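PDB 3MZK: COPII coat assembly protein SEC16 from Saccharomyces cerevisiae, which takes part in initiating assembly of the COPII coat for transport vesicles from the endoplasmic reticulum, in cargo selection and in autophagy. Local coordinates for residues T101-K109 against S298-V306; M327-E337 against Q358-Q369. All blocks are in the same frame, centred on the assembly; numbering follows the deposited sequence.

Contact 1: T101-K109 against S298-V306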
loop_
_atom_site.group_PDB
_atom_site.type_symbol
_atom_site.label_atom_id
_atom_site.label_comp_id
_atom_site.label_asym_id
_atom_site.label_seq_id
_atom_site.Cartn_x
_atom_site.Cartn_y
_atom_site.Cartn_z
ATOM N N THR B 101 -3.345 16.888 -32.153
ATOM C CA THR B 101 -3.192 16.382 -30.797
ATOM C C THR B 101 -2.290 15.145 -30.723
ATOM O O THR B 101 -1.265 15.157 -30.037
ATOM C CB THR B 101 -4.557 16.044 -30.162
ATOM O OG1 THR B 101 -5.367 17.226 -30.093
ATOM C CG2 THR B 101 -4.372 15.473 -28.756
ATOM N N ILE B 102 -2.680 14.083 -31.424
ATOM C CA ILE B 102 -1.935 12.824 -31.402
ATOM C C ILE B 102 -0.503 12.985 -31.904
ATOM O O ILE B 102 0.438 12.442 -31.321
ATOM C CB ILE B 102 -2.644 11.740 -32.238
ATOM C CG1 ILE B 102 -3.964 11.346 -31.580
ATOM C CG2 ILE B 102 -1.751 10.520 -32.411
ATOM C CD1 ILE B 102 -4.846 10.508 -32.466
ATOM N N TRP B 103 -0.345 13.720 -32.999
ATOM C CA TRP B 103 0.980 14.038 -33.509
ATOM C C TRP B 103 1.855 14.599 -32.391
ATOM O O TRP B 103 2.923 14.066 -32.086
ATOM C CB TRP B 103 0.881 15.068 -34.637
ATOM C CG TRP B 103 0.586 14.489 -35.983
ATOM C CD1 TRP B 103 -0.522 14.709 -36.749
ATOM C CD2 TRP B 103 1.420 13.597 -36.731
ATOM N NE1 TRP B 103 -0.428 14.009 -37.928
ATOM C CE2 TRP B 103 0.753 13.317 -37.940
ATOM C CE3 TRP B 103 2.664 13.008 -36.493
ATOM C CZ2 TRP B 103 1.290 12.474 -38.908
ATOM C CZ3 TRP B 103 3.195 12.170 -37.458
ATOM C CH2 TRP B 103 2.509 11.913 -38.650
ATOM N N GLN B 104 1.379 15.676 -31.777
ATOM C CA GLN B 104 2.153 16.411 -30.789
ATOM C C GLN B 104 2.322 15.640 -29.486
ATOM O O GLN B 104 3.336 15.784 -28.796
ATOM C CB GLN B 104 1.512 17.775 -30.535
ATOM C CG GLN B 104 1.622 18.714 -31.726
ATOM C CD GLN B 104 0.685 19.898 -31.637
ATOM O OE1 GLN B 104 -0.420 19.798 -31.103
ATOM N NE2 GLN B 104 1.124 21.032 -32.164
ATOM N N LEU B 105 1.329 14.825 -29.150
ATOM C CA LEU B 105 1.402 14.002 -27.953
ATOM C C LEU B 105 2.536 12.993 -28.073
ATOM O O LEU B 105 3.360 12.857 -27.164
ATOM C CB LEU B 105 0.081 13.279 -27.723
ATOM C CG LEU B 105 0.079 12.273 -26.574
ATOM C CD1 LEU B 105 0.491 12.951 -25.285
ATOM C CD2 LEU B 105 -1.292 11.621 -26.431
ATOM N N LEU B 106 2.577 12.293 -29.203
ATOM C CA LEU B 106 3.636 11.325 -29.466
ATOM C C LEU B 106 5.014 11.985 -29.512
ATOM O O LEU B 106 6.010 11.396 -29.088
ATOM C CB LEU B 106 3.358 10.564 -30.762
ATOM C CG LEU B 106 2.269 9.491 -30.665
ATOM C CD1 LEU B 106 1.916 8.955 -32.039
ATOM C CD2 LEU B 106 2.711 8.359 -29.748
ATOM N N GLU B 107 5.067 13.212 -30.022
ATOM C CA GLU B 107 6.323 13.950 -30.069
ATOM C C GLU B 107 6.850 14.216 -28.658
ATOM O O GLU B 107 8.022 13.987 -28.377
ATOM C CB GLU B 107 6.157 15.263 -30.833
ATOM C CG GLU B 107 7.471 15.951 -31.145
ATOM C CD GLU B 107 7.281 17.318 -31.772
ATOM O OE1 GLU B 107 6.228 17.947 -31.527
ATOM O OE2 GLU B 107 8.187 17.761 -32.512
ATOM N N MET B 108 5.978 14.690 -27.773
ATOM C CA MET B 108 6.353 14.909 -26.377
ATOM C C MET B 108 6.937 13.651 -25.752
ATOM O O MET B 108 8.048 13.667 -25.222
ATOM C CB MET B 108 5.147 15.343 -25.543
ATOM C CG MET B 108 4.615 16.722 -25.840
ATOM S SD MET B 108 3.302 17.136 -24.681
ATOM C CE MET B 108 4.136 16.824 -23.132
ATOM N N LYS B 109 6.172 12.565 -25.805
ATOM C CA LYS B 109 6.565 11.327 -25.154
ATOM C C LYS B 109 7.870 10.812 -25.739
ATOM O O LYS B 109 8.616 10.082 -25.089
ATOM C CB LYS B 109 5.456 10.286 -25.289
ATOM C CG LYS B 109 4.127 10.734 -24.697
ATOM C CD LYS B 109 3.037 9.687 -24.899
ATOM C CE LYS B 109 2.910 8.751 -23.708
ATOM N NZ LYS B 109 4.119 7.913 -23.495
ATOM N N SER B 298 -8.152 6.792 -28.489
ATOM C CA SER B 298 -6.737 6.481 -28.672
ATOM C C SER B 298 -5.836 7.497 -27.991
ATOM O O SER B 298 -4.776 7.147 -27.477
ATOM C CB SER B 298 -6.384 6.396 -30.161
ATOM O OG SER B 298 -6.939 5.234 -30.740
ATOM N N THR B 299 -6.252 8.758 -27.999
ATOM C CA THR B 299 -5.516 9.800 -27.288
ATOM C C THR B 299 -5.390 9.426 -25.807
ATOM O O THR B 299 -4.287 9.406 -25.256
ATOM C CB THR B 299 -6.190 11.184 -27.450
ATOM O OG1 THR B 299 -6.343 11.484 -28.841
ATOM C CG2 THR B 299 -5.360 12.271 -26.806
ATOM N N LEU B 300 -6.514 9.101 -25.172
ATOM C CA LEU B 300 -6.497 8.714 -23.761
ATOM C C LEU B 300 -5.624 7.490 -23.504
ATOM O O LEU B 300 -4.874 7.460 -22.531
ATOM C CB LEU B 300 -7.913 8.485 -23.218
ATOM C CG LEU B 300 -8.925 9.601 -23.499
ATOM C CD1 LEU B 300 -10.113 9.502 -22.558
ATOM C CD2 LEU B 300 -8.268 10.967 -23.390
ATOM N N PHE B 301 -5.715 6.491 -24.378
ATOM C CA PHE B 301 -4.934 5.260 -24.232
ATOM C C PHE B 301 -3.438 5.534 -24.330
ATOM O O PHE B 301 -2.639 4.945 -23.594
ATOM C CB PHE B 301 -5.343 4.218 -25.283
ATOM C CG PHE B 301 -6.742 3.698 -25.112
ATOM C CD1 PHE B 301 -7.341 3.673 -23.862
ATOM C CD2 PHE B 301 -7.462 3.240 -26.206
ATOM C CE1 PHE B 301 -8.637 3.190 -23.703
ATOM C CE2 PHE B 301 -8.760 2.756 -26.055
ATOM C CZ PHE B 301 -9.348 2.730 -24.802
ATOM N N ILE B 302 -3.070 6.424 -25.247
ATOM C CA ILE B 302 -1.683 6.849 -25.403
ATOM C C ILE B 302 -1.155 7.512 -24.128
ATOM O O ILE B 302 -0.091 7.147 -23.613
ATOM C CB ILE B 302 -1.539 7.829 -26.577
ATOM C CG1 ILE B 302 -1.783 7.101 -27.900
ATOM C CG2 ILE B 302 -0.165 8.471 -26.573
ATOM C CD1 ILE B 302 -2.056 8.024 -29.074
ATOM N N ILE B 303 -1.902 8.485 -23.619
ATOM C CA ILE B 303 -1.527 9.153 -22.379
ATOM C C ILE B 303 -1.397 8.140 -21.251
ATOM O O ILE B 303 -0.501 8.240 -20.417
ATOM C CB ILE B 303 -2.555 10.218 -21.977
ATOM C CG1 ILE B 303 -2.668 11.287 -23.061
ATOM C CG2 ILE B 303 -2.170 10.856 -20.657
ATOM C CD1 ILE B 303 -3.798 12.259 -22.826
ATOM N N GLY B 304 -2.297 7.163 -21.232
ATOM C CA GLY B 304 -2.305 6.152 -20.193
ATOM C C GLY B 304 -1.255 5.083 -20.400
ATOM O O GLY B 304 -1.112 4.176 -19.585
ATOM N N ASN B 305 -0.510 5.199 -21.494
ATOM C CA ASN B 305 0.477 4.191 -21.875
ATOM C C ASN B 305 -0.095 2.784 -21.996
ATOM O O ASN B 305 0.569 1.807 -21.648
ATOM C CB ASN B 305 1.667 4.191 -20.917
ATOM C CG ASN B 305 2.806 5.046 -21.418
ATOM O OD1 ASN B 305 2.589 6.057 -22.082
ATOM N ND2 ASN B 305 4.034 4.633 -21.124
ATOM N N VAL B 306 -1.323 2.683 -22.491
ATOM C CA VAL B 306 -1.948 1.383 -22.678
ATOM C C VAL B 306 -1.281 0.647 -23.834
ATOM O O VAL B 306 -1.054 1.222 -24.895
ATOM C CB VAL B 306 -3.450 1.521 -22.960
ATOM C CG1 VAL B 306 -4.042 0.175 -23.340
ATOM C CG2 VAL B 306 -4.165 2.120 -21.755
#
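The one flat group that takes part here is the amide of Asn305, and Lys109 meets it at its oxygen. Lys109 NZ donates to Asn305 OD1 at 2.8 Å, in the carbonyl plane and on a lone pair (C=O...N angle 136°). The first two lysine torsions bring Lys109 CD to 3.8 Å from Ile302 CG2; bends at chi3 (94°) and chi4 carry NZ to the amide. Asn305 stands in the Schellman turn that ends helix 294-303. A methionine in place of Lys109 would probably leave Asn305 OD1 without its charged donor and set the amide free to turn. Toward the N-terminal ends the contact is mostly apolar. Ile302 is a knob among Ile102, Leu105, Leu106 and Lys109. Its CG2 branch meets Leu105 CD2, which also lies 3.7 Å from Ile303 CG1. Still nearer those ends, the methyls of Thr101 and Thr299 touch, CG2 to CG2, at 3.9 Å. Thr101 OG1 bonds Asp99 and Thr299 OG1 the carbonyl of Ala295, each just before its own segment. The segments run nearly parallel, 6° apart and 10.5 Å between axes, as knob-into-hole packing in the largely helical Sec16 fold. Helices 77-94, 116-123 and 252-261 pack against Trp103, Met108 and Thr299 respectively.

Contact 2: M327-E337 against Q358-Q369; sequences MNTFESILWDE and QKIYHASLLQEQ
Gln358 and Asp336 form a central polar link between these helices. Gln358 NE2 donates to the anti lone pair of Asp336 OD2 at 2.8 Å, close to its own amide plane. The extended glutamine, with CG anti to the backbone N (chi1 -169°), carries the amide across. Asp336 OD1 takes the backbone N of Ile324, so both carboxylate oxygens are used. At the other end, Tyr361 OH donates to the backbone O of Asn328 at 2.8 Å, on a lone pair in the carbonyl plane. A water bridges Glu337 OE1 and His362 ND1, and Glu337 also bonds Leu70 N and Tyr378 OH. Between these links sits Ile333, a knob among Gln358, Tyr361, His362 and Leu365. Its CG2 lies over one face of the His362 ring, a CH-pi contact 3.6 Å from the centroid. Its CD1 meets Tyr361 CE2 at 3.6 Å and reaches Leu365 CD1. Leu365 CD1 also touches Phe330 CE1, and a basic side chain of another protein's chain makes a cation-pi contact with the Phe330 ring. The axes cross at -127° within the helical Sec23-binding domain. Gln358 NE2, Asp336 and the Tyr361 hydroxyl each have a partner around an apolar centre, and Glu337 may favour a protonated His362.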
loop_
_atom_site.group_PDB
_atom_site.type_symbol
_atom_site.label_atom_id
_atom_site.label_comp_id
_atom_site.label_asym_id
_atom_site.label_seq_id
_atom_site.Cartn_x
_atom_site.Cartn_y
_atom_site.Cartn_z
ATOM N N MET B 327 -6.334 1.207 -38.775
ATOM C CA MET B 327 -5.087 0.514 -39.071
ATOM C C MET B 327 -4.555 0.701 -40.501
ATOM O O MET B 327 -3.351 0.587 -40.729
ATOM C CB MET B 327 -5.223 -0.968 -38.723
ATOM C CG MET B 327 -3.933 -1.747 -38.819
ATOM S SD MET B 327 -3.884 -3.114 -37.653
ATOM C CE MET B 327 -5.625 -3.488 -37.492
ATOM N N ASN B 328 -5.434 1.016 -41.451
ATOM C CA ASN B 328 -5.017 1.183 -42.847
ATOM C C ASN B 328 -4.405 2.548 -43.175
ATOM O O ASN B 328 -3.663 2.693 -44.151
ATOM C CB ASN B 328 -6.179 0.890 -43.798
ATOM C CG ASN B 328 -6.184 -0.547 -44.284
ATOM O OD1 ASN B 328 -5.126 -1.145 -44.488
ATOM N ND2 ASN B 328 -7.375 -1.108 -44.474
ATOM N N THR B 329 -4.719 3.547 -42.361
ATOM C CA THR B 329 -4.248 4.903 -42.608
ATOM C C THR B 329 -2.729 5.011 -42.435
ATOM O O THR B 329 -2.144 4.331 -41.587
ATOM C CB THR B 329 -4.962 5.909 -41.685
ATOM O OG1 THR B 329 -4.516 5.731 -40.333
ATOM C CG2 THR B 329 -6.478 5.712 -41.748
ATOM N N PHE B 330 -2.095 5.861 -43.240
ATOM C CA PHE B 330 -0.657 6.086 -43.119
ATOM C C PHE B 330 -0.298 6.620 -41.729
ATOM O O PHE B 330 0.693 6.187 -41.130
ATOM C CB PHE B 330 -0.149 7.029 -44.209
ATOM C CG PHE B 330 -0.311 6.496 -45.596
ATOM C CD1 PHE B 330 -0.712 5.188 -45.808
ATOM C CD2 PHE B 330 -0.060 7.302 -46.697
ATOM C CE1 PHE B 330 -0.866 4.692 -47.098
ATOM C CE2 PHE B 330 -0.209 6.813 -47.990
ATOM C CZ PHE B 330 -0.613 5.506 -48.186
ATOM N N GLU B 331 -1.105 7.550 -41.218
ATOM C CA GLU B 331 -0.905 8.071 -39.866
ATOM C C GLU B 331 -0.808 6.926 -38.865
ATOM O O GLU B 331 0.113 6.878 -38.044
ATOM C CB GLU B 331 -2.034 9.024 -39.461
ATOM C CG GLU B 331 -2.120 10.298 -40.287
ATOM C CD GLU B 331 -2.527 10.037 -41.727
ATOM O OE1 GLU B 331 -3.362 9.131 -41.957
ATOM O OE2 GLU B 331 -2.008 10.737 -42.629
ATOM N N SER B 332 -1.761 6.002 -38.947
ATOM C CA SER B 332 -1.792 4.843 -38.059
ATOM C C SER B 332 -0.517 4.010 -38.152
ATOM O O SER B 332 0.021 3.576 -37.136
ATOM C CB SER B 332 -3.005 3.965 -38.360
ATOM O OG SER B 332 -3.049 2.848 -37.490
ATOM N N ILE B 333 -0.035 3.782 -39.369
ATOM C CA ILE B 333 1.189 3.013 -39.545
ATOM C C ILE B 333 2.336 3.651 -38.779
ATOM O O ILE B 333 3.040 2.985 -38.021
ATOM C CB ILE B 333 1.588 2.915 -41.024
ATOM C CG1 ILE B 333 0.514 2.175 -41.814
ATOM C CG2 ILE B 333 2.932 2.213 -41.174
ATOM C CD1 ILE B 333 0.817 2.097 -43.294
ATOM N N LEU B 334 2.515 4.952 -38.985
ATOM C CA LEU B 334 3.620 5.687 -38.389
ATOM C C LEU B 334 3.418 5.899 -36.887
ATOM O O LEU B 334 4.313 5.621 -36.086
ATOM C CB LEU B 334 3.812 7.026 -39.109
ATOM C CG LEU B 334 4.053 6.931 -40.619
ATOM C CD1 LEU B 334 4.125 8.304 -41.251
ATOM C CD2 LEU B 334 5.316 6.145 -40.930
ATOM N N TRP B 335 2.243 6.387 -36.506
ATOM C CA TRP B 335 1.930 6.549 -35.094
ATOM C C TRP B 335 2.185 5.253 -34.339
ATOM O O TRP B 335 2.883 5.250 -33.324
ATOM C CB TRP B 335 0.482 6.982 -34.901
ATOM C CG TRP B 335 0.231 8.379 -35.326
ATOM C CD1 TRP B 335 1.160 9.361 -35.496
ATOM C CD2 TRP B 335 -1.035 8.962 -35.648
ATOM N NE1 TRP B 335 0.550 10.525 -35.898
ATOM C CE2 TRP B 335 -0.799 10.305 -36.000
ATOM C CE3 TRP B 335 -2.348 8.476 -35.673
ATOM C CZ2 TRP B 335 -1.825 11.172 -36.370
ATOM C CZ3 TRP B 335 -3.367 9.338 -36.040
ATOM C CH2 TRP B 335 -3.100 10.670 -36.382
ATOM N N ASP B 336 1.632 4.151 -34.837
ATOM C CA ASP B 336 1.803 2.867 -34.173
ATOM C C ASP B 336 3.267 2.491 -33.985
ATOM O O ASP B 336 3.651 2.007 -32.920
ATOM C CB ASP B 336 1.051 1.759 -34.904
ATOM C CG ASP B 336 -0.439 1.802 -34.639
ATOM O OD1 ASP B 336 -0.834 2.430 -33.636
ATOM O OD2 ASP B 336 -1.211 1.210 -35.427
ATOM N N GLU B 337 4.092 2.723 -35.000
ATOM C CA GLU B 337 5.507 2.373 -34.880
ATOM C C GLU B 337 6.259 3.308 -33.934
ATOM O O GLU B 337 7.139 2.875 -33.191
ATOM C CB GLU B 337 6.196 2.320 -36.243
ATOM C CG GLU B 337 7.642 1.874 -36.141
ATOM C CD GLU B 337 8.232 1.477 -37.474
ATOM O OE1 GLU B 337 7.483 1.437 -38.473
ATOM O OE2 GLU B 337 9.450 1.200 -37.516
ATOM N N GLN B 358 0.756 -4.918 -39.612
ATOM C CA GLN B 358 0.719 -3.553 -40.120
ATOM C C GLN B 358 2.074 -3.143 -40.675
ATOM O O GLN B 358 2.144 -2.401 -41.646
ATOM C CB GLN B 358 0.270 -2.572 -39.038
ATOM C CG GLN B 358 -0.057 -1.181 -39.558
ATOM C CD GLN B 358 -0.472 -0.221 -38.449
ATOM O OE1 GLN B 358 -1.482 0.477 -38.558
ATOM N NE2 GLN B 358 0.317 -0.176 -37.380
ATOM N N LYS B 359 3.148 -3.630 -40.058
ATOM C CA LYS B 359 4.500 -3.334 -40.530
ATOM C C LYS B 359 4.769 -3.946 -41.905
ATOM O O LYS B 359 5.389 -3.316 -42.765
ATOM C CB LYS B 359 5.544 -3.830 -39.532
ATOM C CG LYS B 359 5.556 -3.077 -38.219
ATOM C CD LYS B 359 6.761 -3.473 -37.389
ATOM C CE LYS B 359 6.725 -2.842 -36.016
ATOM N NZ LYS B 359 7.823 -3.377 -35.168
ATOM N N ILE B 360 4.310 -5.180 -42.101
ATOM C CA ILE B 360 4.461 -5.857 -43.383
ATOM C C ILE B 360 3.651 -5.118 -44.436
ATOM O O ILE B 360 4.104 -4.907 -45.562
ATOM C CB ILE B 360 3.994 -7.321 -43.305
ATOM C CG1 ILE B 360 4.794 -8.081 -42.245
ATOM C CG2 ILE B 360 4.124 -8.005 -44.661
ATOM C CD1 ILE B 360 4.375 -9.525 -42.104
ATOM N N TYR B 361 2.446 -4.721 -44.053
ATOM C CA TYR B 361 1.581 -3.924 -44.911
ATOM C C TYR B 361 2.257 -2.603 -45.261
ATOM O O TYR B 361 2.080 -2.072 -46.359
ATOM C CB TYR B 361 0.252 -3.693 -44.197
ATOM C CG TYR B 361 -0.556 -2.520 -44.681
ATOM C CD1 TYR B 361 -1.067 -2.482 -45.968
ATOM C CD2 TYR B 361 -0.840 -1.461 -43.830
ATOM C CE1 TYR B 361 -1.827 -1.410 -46.396
ATOM C CE2 TYR B 361 -1.593 -0.388 -44.250
ATOM C CZ TYR B 361 -2.084 -0.368 -45.529
ATOM O OH TYR B 361 -2.835 0.701 -45.933
ATOM N N HIS B 362 3.036 -2.084 -44.315
ATOM C CA HIS B 362 3.810 -0.868 -44.520
ATOM C C HIS B 362 4.827 -1.116 -45.631
ATOM O O HIS B 362 4.891 -0.368 -46.603
ATOM C CB HIS B 362 4.504 -0.466 -43.212
ATOM C CG HIS B 362 5.272 0.819 -43.286
ATOM N ND1 HIS B 362 6.085 1.256 -42.263
ATOM C CD2 HIS B 362 5.352 1.759 -44.260
ATOM C CE1 HIS B 362 6.637 2.409 -42.603
ATOM N NE2 HIS B 362 6.210 2.736 -43.808
ATOM N N ALA B 363 5.610 -2.181 -45.486
ATOM C CA ALA B 363 6.584 -2.570 -46.506
ATOM C C ALA B 363 5.933 -2.761 -47.870
ATOM O O ALA B 363 6.502 -2.403 -48.893
ATOM C CB ALA B 363 7.313 -3.837 -46.091
ATOM N N SER B 364 4.737 -3.334 -47.877
ATOM C CA SER B 364 3.982 -3.514 -49.110
ATOM C C SER B 364 3.668 -2.165 -49.748
ATOM O O SER B 364 3.750 -2.012 -50.966
ATOM C CB SER B 364 2.688 -4.278 -48.829
ATOM O OG SER B 364 2.049 -4.674 -50.026
ATOM N N LEU B 365 3.312 -1.186 -48.919
ATOM C CA LEU B 365 2.991 0.151 -49.407
ATOM C C LEU B 365 4.196 0.852 -50.021
ATOM O O LEU B 365 4.057 1.658 -50.943
ATOM C CB LEU B 365 2.403 1.006 -48.292
ATOM C CG LEU B 365 0.920 0.757 -48.028
ATOM C CD1 LEU B 365 0.481 1.472 -46.768
ATOM C CD2 LEU B 365 0.089 1.204 -49.214
ATOM N N LEU B 366 5.379 0.544 -49.505
ATOM C CA LEU B 366 6.608 1.094 -50.056
ATOM C C LEU B 366 6.878 0.525 -51.444
ATOM O O LEU B 366 7.317 1.243 -52.341
ATOM C CB LEU B 366 7.782 0.810 -49.124
ATOM C CG LEU B 366 7.745 1.585 -47.810
ATOM C CD1 LEU B 366 8.816 1.090 -46.840
ATOM C CD2 LEU B 366 7.896 3.073 -48.083
ATOM N N GLN B 367 6.615 -0.768 -51.612
ATOM C CA GLN B 367 6.752 -1.428 -52.906
ATOM C C GLN B 367 5.914 -0.737 -53.969
ATOM O O GLN B 367 6.417 -0.408 -55.040
ATOM C CB GLN B 367 6.325 -2.892 -52.807
ATOM C CG GLN B 367 5.764 -3.461 -54.108
ATOM C CD GLN B 367 6.782 -4.277 -54.867
ATOM O OE1 GLN B 367 7.533 -5.050 -54.275
ATOM N NE2 GLN B 367 6.819 -4.104 -56.181
ATOM N N GLU B 368 4.633 -0.528 -53.680
ATOM C CA GLU B 368 3.736 0.086 -54.648
ATOM C C GLU B 368 4.199 1.489 -55.043
ATOM O O GLU B 368 3.948 1.938 -56.155
ATOM C CB GLU B 368 2.301 0.127 -54.124
ATOM C CG GLU B 368 1.716 -1.233 -53.813
ATOM C CD GLU B 368 0.192 -1.235 -53.817
ATOM O OE1 GLU B 368 -0.418 -0.677 -52.878
ATOM O OE2 GLU B 368 -0.399 -1.797 -54.767
ATOM N N GLN B 369 4.879 2.174 -54.131
ATOM C CA GLN B 369 5.385 3.515 -54.412
ATOM C C GLN B 369 6.809 3.482 -54.952
ATOM O O GLN B 369 7.514 4.485 -54.932
ATOM C CB GLN B 369 5.316 4.388 -53.165
ATOM C CG GLN B 369 3.909 4.597 -52.647
ATOM C CD GLN B 369 3.872 5.410 -51.369
ATOM O OE1 GLN B 369 3.040 5.169 -50.497
ATOM N NE2 GLN B 369 4.774 6.382 -51.253
HETATM O O HOH W 1 2.798 -0.091 -37.890
HETATM O O HOH W 2 5.210 0.425 -39.197
#

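In the fold
From the N terminus, the chain passes the three-stranded antiparallel sheet and helix 77-94 before reaching 101-109. It then runs through 188 residues, mostly helix, before 298-306 returns to close contact 1. That contact joins the Sec16 mid-region to the Sec23-binding domain. Contact 2 follows in series and closes a short loop of 20 residues between 327-337 and 358-369. The two neither nest nor cross. Their centres lie 19 Å apart, yet they touch: Trp103 and Trp335 meet edge-to-face, and Ile102 and Leu106 also pack on Trp335. Helix 101-111 therefore lies against both helix 294-303 and helix 330-344. Contact 2 continues toward helix 372-387 and the other protein chain.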